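Local structure of enoyl-acyl carrier protein reductase (Uncultured bacterium, 6KIA) at residues Gly19-Leu24 with Thr47-Thr52; Arg63-Glu68 with Ile81-Leu86; Asp93-Glu98 with Arg127-Gln132. The protein probably reduces the double bond of enoyl groups carried on acyl carrier protein during fatty acid synthesis, using the NADH that it binds. All blocks are in the same frame, centred on the assembly; numbering follows the deposited sequence.

Contact 1. Residues Gly19-Leu24 with Thr47-Thr52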
loop_
_atom_site.group_PDB
_atom_site.type_symbol
_atom_site.label_atom_id
_atom_site.label_comp_id
_atom_site.label_asym_id
_atom_site.label_seq_id
_atom_site.Cartn_x
_atom_site.Cartn_y
_atom_site.Cartn_z
ATOM N N GLY A 19 0.285 -27.267 4.958
ATOM C CA GLY A 19 -0.808 -27.385 5.900
ATOM C C GLY A 19 -1.121 -26.082 6.607
ATOM O O GLY A 19 -2.256 -25.877 7.068
ATOM N N ASP A 20 -0.113 -25.219 6.731
ATOM C CA ASP A 20 -0.321 -23.888 7.295
ATOM C C ASP A 20 -1.069 -23.044 6.271
ATOM O O ASP A 20 -1.005 -23.323 5.078
ATOM C CB ASP A 20 1.008 -23.249 7.687
ATOM C CG ASP A 20 1.695 -24.005 8.810
ATOM O OD1 ASP A 20 0.986 -24.664 9.614
ATOM O OD2 ASP A 20 2.937 -23.968 8.875
ATOM N N VAL A 21 -1.796 -22.028 6.735
ATOM C CA VAL A 21 -2.751 -21.337 5.872
ATOM C C VAL A 21 -2.415 -19.858 5.762
ATOM O O VAL A 21 -2.219 -19.183 6.763
ATOM C CB VAL A 21 -4.190 -21.474 6.401
ATOM C CG1 VAL A 21 -5.200 -20.779 5.486
ATOM C CG2 VAL A 21 -4.551 -22.971 6.525
ATOM N N PHE A 22 -2.320 -19.386 4.527
ATOM C CA PHE A 22 -2.053 -17.985 4.246
ATOM C C PHE A 22 -3.328 -17.321 3.757
ATOM O O PHE A 22 -3.937 -17.783 2.791
ATOM C CB PHE A 22 -0.942 -17.854 3.197
ATOM C CG PHE A 22 -0.615 -16.429 2.832
ATOM C CD1 PHE A 22 -1.305 -15.784 1.820
ATOM C CD2 PHE A 22 0.409 -15.753 3.481
ATOM C CE1 PHE A 22 -0.993 -14.460 1.473
ATOM C CE2 PHE A 22 0.741 -14.447 3.141
ATOM C CZ PHE A 22 0.036 -13.798 2.137
ATOM N N VAL A 23 -3.741 -16.240 4.426
ATOM C CA VAL A 23 -4.989 -15.588 4.089
ATOM C C VAL A 23 -4.719 -14.190 3.561
ATOM O O VAL A 23 -4.190 -13.357 4.282
ATOM C CB VAL A 23 -5.936 -15.494 5.290
ATOM C CG1 VAL A 23 -7.264 -14.852 4.863
ATOM C CG2 VAL A 23 -6.194 -16.884 5.867
ATOM N N LEU A 24 -5.073 -13.952 2.303
ATOM C CA LEU A 24 -4.905 -12.633 1.702
ATOM C C LEU A 24 -6.121 -11.789 2.010
ATOM O O LEU A 24 -7.203 -12.033 1.479
ATOM C CB LEU A 24 -4.668 -12.731 0.190
ATOM C CG LEU A 24 -4.266 -11.387 -0.449
ATOM C CD1 LEU A 24 -2.908 -10.894 0.085
ATOM C CD2 LEU A 24 -4.295 -11.457 -1.972
ATOM N N THR A 47 -1.256 -23.418 2.123
ATOM C CA THR A 47 -2.576 -23.271 1.545
ATOM C C THR A 47 -2.964 -21.808 1.437
ATOM O O THR A 47 -2.899 -21.070 2.415
ATOM C CB THR A 47 -3.613 -23.989 2.377
ATOM O OG1 THR A 47 -3.232 -25.365 2.473
ATOM C CG2 THR A 47 -4.980 -23.888 1.721
ATOM N N ILE A 48 -3.331 -21.399 0.231
ATOM C CA ILE A 48 -3.649 -20.011 -0.069
ATOM C C ILE A 48 -5.161 -19.808 -0.058
ATOM O O ILE A 48 -5.903 -20.506 -0.751
ATOM C CB ILE A 48 -3.086 -19.571 -1.452
ATOM C CG1 ILE A 48 -1.591 -19.930 -1.617
ATOM C CG2 ILE A 48 -3.396 -18.103 -1.717
ATOM C CD1 ILE A 48 -0.623 -19.325 -0.574
ATOM N N VAL A 49 -5.618 -18.864 0.757
ATOM C CA VAL A 49 -7.023 -18.486 0.813
ATOM C C VAL A 49 -7.100 -16.961 0.698
ATOM O O VAL A 49 -6.169 -16.256 1.084
ATOM C CB VAL A 49 -7.701 -19.001 2.111
ATOM C CG1 VAL A 49 -9.182 -18.608 2.170
ATOM C CG2 VAL A 49 -7.556 -20.512 2.184
ATOM N N GLY A 50 -8.162 -16.451 0.087
ATOM C CA GLY A 50 -8.358 -15.018 0.003
ATOM C C GLY A 50 -9.800 -14.561 0.109
ATOM O O GLY A 50 -10.752 -15.353 0.062
ATOM N N ILE A 51 -9.971 -13.251 0.240
ATOM C CA ILE A 51 -11.284 -12.636 0.249
ATOM C C ILE A 51 -11.582 -11.983 -1.094
ATOM O O ILE A 51 -10.700 -11.856 -1.956
ATOM C CB ILE A 51 -11.412 -11.591 1.400
ATOM C CG1 ILE A 51 -10.413 -10.435 1.267
ATOM C CG2 ILE A 51 -11.164 -12.268 2.750
ATOM C CD1 ILE A 51 -10.869 -9.255 0.418
ATOM N N THR A 52 -12.826 -11.564 -1.270
ATOM C CA THR A 52 -13.205 -10.745 -2.420
ATOM C C THR A 52 -13.957 -9.535 -1.874
ATOM O O THR A 52 -14.553 -9.610 -0.797
ATOM C CB THR A 52 -14.087 -11.537 -3.429
ATOM O OG1 THR A 52 -14.541 -10.672 -4.479
ATOM C CG2 THR A 52 -15.297 -12.111 -2.735
HETATM O O HOH W 1 -0.669 -26.532 2.254
#

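Contact 2. Residues Arg63-Glu68 with Ile81-Leu86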
loop_
_atom_site.group_PDB
_atom_site.type_symbol
_atom_site.label_atom_id
_atom_site.label_comp_id
_atom_site.label_asym_id
_atom_site.label_seq_id
_atom_site.Cartn_x
_atom_site.Cartn_y
_atom_site.Cartn_z
ATOM N N ARG A 63 -22.794 -7.367 -4.273
ATOM C CA ARG A 63 -23.162 -8.752 -4.532
ATOM C C ARG A 63 -21.940 -9.666 -4.482
ATOM O O ARG A 63 -20.806 -9.237 -4.716
ATOM C CB ARG A 63 -23.868 -8.879 -5.886
ATOM C CG ARG A 63 -22.972 -8.645 -7.100
ATOM C CD ARG A 63 -23.588 -9.262 -8.352
ATOM N NE ARG A 63 -22.834 -8.951 -9.562
ATOM C CZ ARG A 63 -21.776 -9.640 -9.984
ATOM N NH1 ARG A 63 -21.327 -10.679 -9.291
ATOM N NH2 ARG A 63 -21.155 -9.285 -11.100
ATOM N N ALA A 64 -22.179 -10.936 -4.174
ATOM C CA ALA A 64 -21.114 -11.914 -4.197
ATOM C C ALA A 64 -20.738 -12.202 -5.645
ATOM O O ALA A 64 -21.470 -11.849 -6.580
ATOM C CB ALA A 64 -21.529 -13.187 -3.479
ATOM N N LEU A 65 -19.581 -12.820 -5.824
ATOM C CA LEU A 65 -19.112 -13.181 -7.149
ATOM C C LEU A 65 -19.979 -14.292 -7.723
ATOM O O LEU A 65 -20.466 -15.159 -6.992
ATOM C CB LEU A 65 -17.660 -13.641 -7.089
ATOM C CG LEU A 65 -16.630 -12.635 -6.568
ATOM C CD1 LEU A 65 -15.241 -13.204 -6.720
ATOM C CD2 LEU A 65 -16.755 -11.336 -7.334
ATOM N N THR A 66 -20.150 -14.271 -9.036
ATOM C CA THR A 66 -20.798 -15.369 -9.736
ATOM C C THR A 66 -19.816 -16.527 -9.807
ATOM O O THR A 66 -18.637 -16.372 -9.474
ATOM C CB THR A 66 -21.235 -14.961 -11.150
ATOM O OG1 THR A 66 -20.071 -14.709 -11.951
ATOM C CG2 THR A 66 -22.072 -13.709 -11.088
ATOM N N ALA A 67 -20.308 -17.689 -10.218
ATOM C CA ALA A 67 -19.479 -18.874 -10.365
ATOM C C ALA A 67 -18.292 -18.619 -11.286
ATOM O O ALA A 67 -17.158 -18.992 -10.970
ATOM C CB ALA A 67 -20.314 -20.039 -10.886
ATOM N N GLU A 68 -18.570 -17.981 -12.421
ATOM C CA GLU A 68 -17.548 -17.639 -13.405
ATOM C C GLU A 68 -16.522 -16.661 -12.836
ATOM O O GLU A 68 -15.302 -16.871 -12.935
ATOM C CB GLU A 68 -18.218 -17.038 -14.641
ATOM C CG GLU A 68 -17.324 -16.147 -15.487
ATOM C CD GLU A 68 -18.109 -15.350 -16.512
ATOM O OE1 GLU A 68 -19.318 -15.620 -16.683
ATOM O OE2 GLU A 68 -17.520 -14.439 -17.131
ATOM N N ILE A 81 -11.264 -18.630 -2.744
ATOM C CA ILE A 81 -11.778 -17.328 -2.339
ATOM C C ILE A 81 -13.089 -17.540 -1.612
ATOM O O ILE A 81 -13.949 -18.279 -2.080
ATOM C CB ILE A 81 -11.936 -16.373 -3.530
ATOM C CG1 ILE A 81 -10.587 -15.703 -3.774
ATOM C CG2 ILE A 81 -12.941 -15.263 -3.242
ATOM C CD1 ILE A 81 -10.294 -15.404 -5.178
ATOM N N ILE A 82 -13.217 -16.932 -0.437
ATOM C CA ILE A 82 -14.454 -17.035 0.332
ATOM C C ILE A 82 -15.425 -16.001 -0.206
ATOM O O ILE A 82 -15.130 -14.797 -0.207
ATOM C CB ILE A 82 -14.193 -16.847 1.835
ATOM C CG1 ILE A 82 -13.293 -17.982 2.340
ATOM C CG2 ILE A 82 -15.511 -16.798 2.618
ATOM C CD1 ILE A 82 -12.841 -17.834 3.772
ATOM N N ASN A 83 -16.562 -16.464 -0.724
ATOM C CA ASN A 83 -17.400 -15.593 -1.543
ATOM C C ASN A 83 -18.363 -14.752 -0.702
ATOM O O ASN A 83 -19.573 -14.977 -0.691
ATOM C CB ASN A 83 -18.192 -16.410 -2.562
ATOM C CG ASN A 83 -18.680 -15.568 -3.716
ATOM O OD1 ASN A 83 -18.443 -14.358 -3.756
ATOM N ND2 ASN A 83 -19.411 -16.189 -4.637
ATOM N N VAL A 84 -17.803 -13.758 -0.026
ATOM C CA VAL A 84 -18.565 -12.800 0.755
ATOM C C VAL A 84 -18.057 -11.412 0.354
ATOM O O VAL A 84 -16.848 -11.203 0.285
ATOM C CB VAL A 84 -18.404 -13.031 2.263
ATOM C CG1 VAL A 84 -19.046 -11.901 3.060
ATOM C CG2 VAL A 84 -18.968 -14.404 2.657
ATOM N N PRO A 85 -18.973 -10.486 0.011
ATOM C CA PRO A 85 -18.484 -9.180 -0.465
ATOM C C PRO A 85 -17.911 -8.301 0.651
ATOM O O PRO A 85 -18.658 -7.571 1.315
ATOM C CB PRO A 85 -19.731 -8.544 -1.086
ATOM C CG PRO A 85 -20.884 -9.217 -0.397
ATOM C CD PRO A 85 -20.439 -10.616 -0.100
ATOM N N LEU A 86 -16.588 -8.342 0.820
ATOM C CA LEU A 86 -15.928 -7.659 1.920
ATOM C C LEU A 86 -15.436 -6.298 1.472
ATOM O O LEU A 86 -14.243 -5.983 1.576
ATOM C CB LEU A 86 -14.746 -8.482 2.448
ATOM C CG LEU A 86 -14.941 -9.385 3.665
ATOM C CD1 LEU A 86 -13.573 -9.805 4.216
ATOM C CD2 LEU A 86 -15.794 -8.729 4.733
#

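Contact 3. Residues Asp93-Glu98 with Arg127-Gln132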
loop_
_atom_site.group_PDB
_atom_site.type_symbol
_atom_site.label_atom_id
_atom_site.label_comp_id
_atom_site.label_asym_id
_atom_site.label_seq_id
_atom_site.Cartn_x
_atom_site.Cartn_y
_atom_site.Cartn_z
ATOM N N ASP A 93 -22.858 3.318 1.444
ATOM C CA ASP A 93 -23.767 2.739 2.429
ATOM C C ASP A 93 -24.801 3.747 2.949
ATOM O O ASP A 93 -24.507 4.931 3.107
ATOM C CB ASP A 93 -22.964 2.167 3.595
ATOM C CG ASP A 93 -22.253 0.878 3.225
ATOM O OD1 ASP A 93 -21.000 0.889 3.124
ATOM O OD2 ASP A 93 -22.955 -0.137 3.007
ATOM N N ALA A 94 -26.001 3.256 3.246
ATOM C CA ALA A 94 -27.066 4.093 3.802
ATOM C C ALA A 94 -28.218 3.215 4.282
ATOM O O ALA A 94 -28.372 2.091 3.811
ATOM C CB ALA A 94 -27.561 5.109 2.761
ATOM N N PRO A 95 -29.036 3.725 5.218
ATOM C CA PRO A 95 -30.300 3.048 5.526
ATOM C C PRO A 95 -31.169 2.968 4.276
ATOM O O PRO A 95 -31.018 3.816 3.396
ATOM C CB PRO A 95 -30.936 3.943 6.592
ATOM C CG PRO A 95 -29.813 4.662 7.205
ATOM C CD PRO A 95 -28.823 4.897 6.087
ATOM N N ALA A 96 -32.014 1.946 4.177
ATOM C CA ALA A 96 -32.836 1.721 2.986
ATOM C C ALA A 96 -33.528 2.982 2.466
ATOM O O ALA A 96 -34.227 3.677 3.202
ATOM C CB ALA A 96 -33.883 0.654 3.277
ATOM N N GLY A 97 -33.300 3.288 1.194
ATOM C CA GLY A 97 -33.988 4.395 0.559
ATOM C C GLY A 97 -33.467 5.789 0.859
ATOM O O GLY A 97 -34.070 6.769 0.429
ATOM N N GLU A 98 -32.375 5.898 1.608
ATOM C CA GLU A 98 -31.841 7.214 1.968
ATOM C C GLU A 98 -30.532 7.501 1.227
ATOM O O GLU A 98 -29.877 6.573 0.739
ATOM C CB GLU A 98 -31.645 7.316 3.485
ATOM C CG GLU A 98 -32.850 6.846 4.288
ATOM C CD GLU A 98 -32.699 7.089 5.783
ATOM O OE1 GLU A 98 -31.682 7.692 6.193
ATOM O OE2 GLU A 98 -33.594 6.666 6.549
ATOM N N ARG A 127 -22.020 5.794 8.079
ATOM C CA ARG A 127 -20.781 5.184 8.550
ATOM C C ARG A 127 -21.102 3.975 9.407
ATOM O O ARG A 127 -20.462 2.930 9.269
ATOM C CB ARG A 127 -19.925 6.188 9.344
ATOM C CG ARG A 127 -18.527 5.681 9.725
ATOM C CD ARG A 127 -17.631 6.773 10.300
ATOM N NE ARG A 127 -16.213 6.469 10.072
ATOM C CZ ARG A 127 -15.195 7.270 10.388
ATOM N NH1 ARG A 127 -15.422 8.440 10.972
ATOM N NH2 ARG A 127 -13.939 6.890 10.127
ATOM N N ALA A 128 -22.082 4.124 10.305
ATOM C CA ALA A 128 -22.507 3.015 11.164
ATOM C C ALA A 128 -23.028 1.836 10.358
ATOM O O ALA A 128 -22.640 0.682 10.610
ATOM C CB ALA A 128 -23.566 3.472 12.160
ATOM N N VAL A 129 -23.917 2.113 9.407
ATOM C CA VAL A 129 -24.395 1.041 8.534
ATOM C C VAL A 129 -23.231 0.328 7.797
ATOM O O VAL A 129 -23.137 -0.909 7.807
ATOM C CB VAL A 129 -25.431 1.571 7.522
ATOM C CG1 VAL A 129 -25.745 0.517 6.468
ATOM C CG2 VAL A 129 -26.695 2.010 8.261
ATOM N N GLY A 130 -22.315 1.096 7.211
ATOM C CA GLY A 130 -21.210 0.501 6.475
ATOM C C GLY A 130 -20.271 -0.324 7.342
ATOM O O GLY A 130 -19.796 -1.399 6.941
ATOM N N VAL A 131 -19.987 0.186 8.533
ATOM C CA VAL A 131 -19.049 -0.482 9.418
ATOM C C VAL A 131 -19.654 -1.781 9.909
ATOM O O VAL A 131 -18.960 -2.815 9.983
ATOM C CB VAL A 131 -18.664 0.406 10.628
ATOM C CG1 VAL A 131 -18.006 -0.426 11.714
ATOM C CG2 VAL A 131 -17.726 1.525 10.194
ATOM N N GLN A 132 -20.955 -1.762 10.200
ATOM C CA GLN A 132 -21.578 -2.979 10.692
ATOM C C GLN A 132 -21.694 -4.014 9.571
ATOM O O GLN A 132 -21.515 -5.217 9.807
ATOM C CB GLN A 132 -22.958 -2.673 11.277
ATOM C CG GLN A 132 -23.621 -3.871 11.960
ATOM C CD GLN A 132 -22.830 -4.340 13.158
ATOM O OE1 GLN A 132 -22.668 -3.600 14.137
ATOM N NE2 GLN A 132 -22.314 -5.565 13.089
#

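Contact 1. Residues Gly19-Leu24 with Thr47-Thr52
Val-49 O is held twice by the neighbouring strand: the N-H of Leu-24 reaches it at 2.8 Å from N to O, and the CA-H of Val-23 adds a weaker contact, 3.3 Å from CA to O. This is the first beta-alpha-beta unit of the Rossmann-type domain, with strands 21-25 and 47-56 side by side and parallel, and helix 34-43 connecting them. The ladder alternates as parallel strands do. Phe-22 sends its N-H to Thr-47 O (2.8 Å from N) and takes the N-H of Val-49 on its own O (2.9 Å from N), and both bonds are nearly straight. The last rung is longer, with Ile-51 N 3.3 Å from Leu-24 O.

Side chains sort by face. Val-21 and Val-49 share one face, where CG1 of Val-21 leans past CG2 of Val-49 at 4.1 Å; Leu-145 of helix 120-146 packs on Val-49 and on Val-23 here. On the reverse face stand Phe-22 and Ile-48. The CG1 branch of Ile-48 is turned beside its own backbone N (chi1 -50°), and from there CD1 swings back toward Phe-22, meeting CB and approaching the ring obliquely. Helix 34-43 closes this side through Leu-37, Ile-38 and Ala-41, and Phe-156 of strand 155-159, the other neighbour of strand 21-25 in the sheet, meets the Phe-22 ring. At the start of the pair, beyond the Thr-47 N to Asp-20 O bond, water 1 accepts from Gly-19 N and lies 2.8 Å from Thr-47 OG1.

Contact 2. Residues Arg63-Glu68 with Ile81-Leu86
Asn-83, on strand 80-83, is the centre of an inverse gamma turn, and its carboxamide docks on the backbone of Leu-65, in the short linker that leads into helix 67-77. It pairs with both the N-H and the C=O of that one residue. OD1 accepts the N-H of Leu-65 at 2.8 Å from N, and ND2 gives a hydrogen to Leu-65 O, also at 2.8 Å.

The two bonds differ in geometry. Leu-65 N lies in the carbonyl plane of the amide, on a lone pair of OD1, although its N-H is bent (148°). The ND2 bond is straighter (165°) and stays within the amide plane of Asn-83, yet it comes to Leu-65 O from a direction tilted out of that carbonyl's plane. Asn-83 extends its CG anti to its backbone N (chi1 -160°), which carries the amide out to the linker, and bonds at both ends fix which way round the amide lies. The methyl of Ala-64 rests close to OD1, 3.3 Å from CB, and the CB of Leu-65 is 3.5 Å from the same oxygen. Packing on the other side of the corner is lighter: CB of Pro-85 sits 3.8 Å from Arg-63 O, with its ring near the Ala-64 methyl. Leu-86, just past the corner, touches the bound NADH.

Arg-63 folds back to bond Ala-64 O through NH1, the same nitrogen that makes a salt bridge with Glu-69. Thr-66 then caps the first turn of helix 67-77, whose Leu-70 and Ala-73 touch Asn-83 and Leu-65 respectively. Leu-65 also packs against Thr-52 and Arg-55 of strand 47-56, while Ile-82 and Val-84 pack on Val-141 of helix 120-146.

Contact 3. Residues Asp93-Glu98 with Arg127-Gln132
Close packing of a charged group on bare helix backbone comes first here: the carboxylate of Asp-93 lies against Gly-130, on helix 120-146. Both CG and OD1 of Asp-93 come to 3.4 Å from the CA of Gly-130, and the Asp-93 CB is 3.8 Å from the Gly-130 N. Because Gly-130 carries no side chain, the loop backbone can approach the helix closely, and the CA atoms of Asp-93 and Gly-130 are 5.3 Å apart. CB points at the helix, and with CG beside the backbone N (chi1 -74°) the carboxylate turns a flat face to the CA of Gly-130.

Apolar contacts gather round Val-129, one residue earlier on the helix. Its two methyls part: CG2 meets the ring carbon CD of Pro-95 at 4.2 Å, the side chains crossing at a slant, whereas CG1 faces the loop further back, 4.3 Å from the CB of Asp-93 and 4.1 Å from Ala-94 O. Ala-94 also touches Cys-126, and Pro-95 touches Lys-125, on the same helix.

Between residues 93-98 and 127-132 themselves there is no hydrogen bond; each keeps its own backbone bonds. The loop closes a type II turn from Pro-95 to Glu-98, with Glu-98 N 3.1 Å from Pro-95 O. The charge of Asp-93 is met just beyond the contact, where its OD1 forms a salt bridge with NH2 of Arg-133, one helical turn past Val-129. The far flank of the helix meets helix 196-219, Arg-127 pairing there with Glu-207.

Residues 93-98 and 127-132 thus meet by van der Waals packing alone, and the polar tie between loop and helix comes from Arg-133, which probably balances the carboxylate and helps keep it on the glycine.

Contact 1 belongs to the buried core of the nucleotide-binding sheet, whereas contact 2 lies at its surface edge and contact 3 is a partly buried junction of loop and helix. Contacts 1 and 2 are coupled directly: strands 47-56 and 80-83 are neighbours, and backbone hydrogen bonds join Gly-50 O to Ile-82 N and Thr-52 O to Leu-86 N. Contact 3 touches neither, but helix 120-146 ties all three together, packing on residues of contacts 1 and 2 further along. The chemistry shifts accordingly, from a regular backbone ladder through a side-chain amide hydrogen-bonded to both the N-H and the C=O of one linker residue to van der Waals packing in which Arg-133, further along the helix, answers the Asp-93 carboxylate.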